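Local coordinates for protein pectinesterase 1 (Solanum lycopersicum, PDB 1XG2) that hydrolyses the methyl esters of pectin to release methanol and may prepare fruit cell walls for softening during ripening, at residues 19-24 against 33-38. Numbering follows the deposited sequence.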
ATOM      1  N   ALA A  19       3.409 -18.207  13.013  1.00 17.56           N
ATOM      2  CA  ALA A  19       4.129 -17.186  13.777  1.00 18.15           C
ATOM      3  C   ALA A  19       5.477 -17.700  14.296  1.00 18.55           C
ATOM      4  O   ALA A  19       6.472 -16.981  14.263  1.00 18.93           O
ATOM      5  CB  ALA A  19       3.267 -16.660  14.926  1.00 17.81           C
ATOM      6  N   GLU A  20       5.506 -18.942  14.761  1.00 19.44           N
ATOM      7  CA  GLU A  20       6.735 -19.535  15.288  1.00 20.28           C
ATOM      8  C   GLU A  20       7.806 -19.672  14.204  1.00 20.04           C
ATOM      9  O   GLU A  20       8.979 -19.388  14.437  1.00 19.87           O
ATOM     10  CB  GLU A  20       6.465 -20.927  15.850  1.00 21.09           C
ATOM     11  CG  GLU A  20       5.645 -21.005  17.125  1.00 23.56           C
ATOM     12  CD  GLU A  20       5.226 -22.445  17.407  1.00 26.48           C
ATOM     13  OE1 GLU A  20       6.055 -23.186  17.977  1.00 28.37           O
ATOM     14  OE2 GLU A  20       4.097 -22.851  17.025  1.00 26.97           O
ATOM     15  N   ALA A  21       7.394 -20.116  13.020  1.00 19.81           N
ATOM     16  CA  ALA A  21       8.316 -20.268  11.898  1.00 19.97           C
ATOM     17  C   ALA A  21       8.904 -18.931  11.450  1.00 19.72           C
ATOM     18  O   ALA A  21      10.100 -18.833  11.161  1.00 19.83           O
ATOM     19  CB  ALA A  21       7.626 -20.974  10.733  1.00 20.07           C
ATOM     20  N   VAL A  22       8.071 -17.895  11.410  1.00 19.70           N
ATOM     21  CA  VAL A  22       8.552 -16.578  11.034  1.00 19.44           C
ATOM     22  C   VAL A  22       9.577 -16.064  12.048  1.00 20.45           C
ATOM     23  O   VAL A  22      10.631 -15.571  11.658  1.00 19.67           O
ATOM     24  CB  VAL A  22       7.393 -15.573  10.870  1.00 19.49           C
ATOM     25  CG1 VAL A  22       7.930 -14.166  10.678  1.00 18.03           C
ATOM     26  CG2 VAL A  22       6.503 -15.986   9.694  1.00 18.29           C
ATOM     27  N   ALA A  23       9.273 -16.191  13.339  1.00 21.70           N
ATOM     28  CA  ALA A  23      10.207 -15.785  14.395  1.00 23.01           C
ATOM     29  C   ALA A  23      11.568 -16.497  14.308  1.00 23.77           C
ATOM     30  O   ALA A  23      12.609 -15.878  14.535  1.00 24.50           O
ATOM     31  CB  ALA A  23       9.581 -16.005  15.778  1.00 23.28           C
ATOM     32  N   ALA A  24      11.562 -17.773  13.943  1.00 24.50           N
ATOM     33  CA  ALA A  24      12.793 -18.559  13.853  1.00 24.81           C
ATOM     34  C   ALA A  24      13.521 -18.350  12.532  1.00 25.09           C
ATOM     35  O   ALA A  24      14.643 -18.814  12.367  1.00 24.82           O
ATOM     36  CB  ALA A  24      12.479 -20.040  14.028  1.00 25.18           C
ATOM     37  N   TYR A  33      14.442 -17.381   1.823  1.00 18.85           N
ATOM     38  CA  TYR A  33      14.203 -18.385   2.848  1.00 18.36           C
ATOM     39  C   TYR A  33      12.724 -18.777   2.775  1.00 17.44           C
ATOM     40  O   TYR A  33      11.872 -17.913   2.798  1.00 16.17           O
ATOM     41  CB  TYR A  33      14.507 -17.788   4.218  1.00 18.70           C
ATOM     42  CG  TYR A  33      14.366 -18.760   5.373  1.00 20.40           C
ATOM     43  CD1 TYR A  33      15.457 -19.500   5.834  1.00 22.71           C
ATOM     44  CD2 TYR A  33      13.154 -18.908   6.031  1.00 22.32           C
ATOM     45  CE1 TYR A  33      15.325 -20.385   6.904  1.00 22.16           C
ATOM     46  CE2 TYR A  33      13.010 -19.779   7.087  1.00 21.99           C
ATOM     47  CZ  TYR A  33      14.098 -20.512   7.532  1.00 24.14           C
ATOM     48  OH  TYR A  33      13.927 -21.368   8.608  1.00 23.59           O
ATOM     49  N   VAL A  34      12.437 -20.076   2.712  1.00 16.44           N
ATOM     50  CA  VAL A  34      11.099 -20.568   2.408  1.00 16.32           C
ATOM     51  C   VAL A  34      10.453 -21.278   3.594  1.00 16.14           C
ATOM     52  O   VAL A  34      11.005 -22.262   4.122  1.00 16.61           O
ATOM     53  CB  VAL A  34      11.133 -21.535   1.214  1.00 16.26           C
ATOM     54  CG1 VAL A  34       9.702 -21.979   0.829  1.00 16.63           C
ATOM     55  CG2 VAL A  34      11.819 -20.904   0.025  1.00 16.65           C
ATOM     56  N   ILE A  35       9.293 -20.772   4.014  1.00 16.07           N
ATOM     57  CA  ILE A  35       8.413 -21.436   4.989  1.00 15.93           C
ATOM     58  C   ILE A  35       7.238 -22.049   4.237  1.00 15.98           C
ATOM     59  O   ILE A  35       6.491 -21.327   3.592  1.00 15.91           O
ATOM     60  CB  ILE A  35       7.884 -20.408   6.017  1.00 15.87           C
ATOM     61  CG1 ILE A  35       9.039 -19.786   6.807  1.00 16.24           C
ATOM     62  CG2 ILE A  35       6.892 -21.062   6.977  1.00 16.13           C
ATOM     63  CD1 ILE A  35       8.637 -18.597   7.671  1.00 16.09           C
ATOM     64  N   TYR A  36       7.074 -23.369   4.325  1.00 16.34           N
ATOM     65  CA  TYR A  36       5.971 -24.094   3.696  1.00 16.44           C
ATOM     66  C   TYR A  36       4.924 -24.384   4.763  1.00 16.09           C
ATOM     67  O   TYR A  36       5.246 -24.932   5.797  1.00 17.03           O
ATOM     68  CB  TYR A  36       6.488 -25.391   3.037  1.00 17.04           C
ATOM     69  CG  TYR A  36       5.427 -26.395   2.589  1.00 19.36           C
ATOM     70  CD1 TYR A  36       4.301 -25.996   1.892  1.00 22.43           C
ATOM     71  CD2 TYR A  36       5.578 -27.761   2.850  1.00 23.68           C
ATOM     72  CE1 TYR A  36       3.341 -26.919   1.465  1.00 23.59           C
ATOM     73  CE2 TYR A  36       4.618 -28.696   2.429  1.00 24.74           C
ATOM     74  CZ  TYR A  36       3.498 -28.259   1.744  1.00 25.53           C
ATOM     75  OH  TYR A  36       2.537 -29.163   1.322  1.00 29.57           O
ATOM     76  N   VAL A  37       3.682 -23.999   4.512  1.00 15.51           N
ATOM     77  CA  VAL A  37       2.586 -24.201   5.440  1.00 15.72           C
ATOM     78  C   VAL A  37       1.652 -25.249   4.855  1.00 16.48           C
ATOM     79  O   VAL A  37       0.965 -24.999   3.857  1.00 16.79           O
ATOM     80  CB  VAL A  37       1.798 -22.886   5.676  1.00 15.48           C
ATOM     81  CG1 VAL A  37       0.778 -23.075   6.775  1.00 15.39           C
ATOM     82  CG2 VAL A  37       2.745 -21.733   5.996  1.00 15.49           C
ATOM     83  N   LYS A  38       1.636 -26.431   5.466  1.00 17.49           N
ATOM     84  CA  LYS A  38       0.774 -27.524   5.018  1.00 18.42           C
ATOM     85  C   LYS A  38      -0.699 -27.194   5.174  1.00 18.54           C
ATOM     86  O   LYS A  38      -1.063 -26.270   5.909  1.00 19.12           O
ATOM     87  CB  LYS A  38       1.087 -28.800   5.791  1.00 19.37           C
ATOM     88  CG  LYS A  38       2.447 -29.401   5.502  1.00 20.98           C
ATOM     89  CD  LYS A  38       2.383 -30.925   5.711  1.00 23.81           C
ATOM     90  CE  LYS A  38       3.756 -31.572   5.770  1.00 25.50           C
ATOM     91  NZ  LYS A  38       3.671 -33.057   6.001  1.00 24.75           N
TER
HETATM   92  O   HOH W   1      11.940 -20.842  10.414  1.00 23.45           O
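Ala21 and Ile35 are the nearest CA pair, 7.0 Å apart, between the helix segment 19-24 and the strand segment 33-38, and the helix runs roughly antiparallel to the strand. No direct hydrogen bond links the two, and the buried surface is small, 150 Å² summed over both sides. Ile35 carries nearly all of the apolar contact and uses both of its branches. Its CG2 meets the methyl of Ala21, CB to CG2 being 3.8 Å. The longer branch places CG1 beside the backbone N (chi1 -62°) and then runs extended, which brings CD1 up against the helix backbone, 3.8 Å from both Ala21 O and Val22 N. There CD1 also touches Val22, whose CG2 lies 3.9 Å from it; the CB of Val22 points away from the strand, but CG2, anti to the carbonyl carbon, still reaches this methyl, and the two side chains cross at about a right angle. The one polar link is indirect. A water donates to Ala21 O over 2.8 Å and pairs with Tyr33 OH at 2.7 Å, thus giving this helix carbonyl a polar partner beside the hydrocarbon contact. Val7 of strand 5-7 and Leu55 of strand 55-59 flank the contact, so the helix packs against three neighbouring strands of the parallel sheet. The pair belongs to the beta-alpha-beta unit of strand 5-7, helix 18-24 and strand 33-37, which opens the right-handed parallel beta-helix of this family at the N-terminal end of the pectinesterase domain.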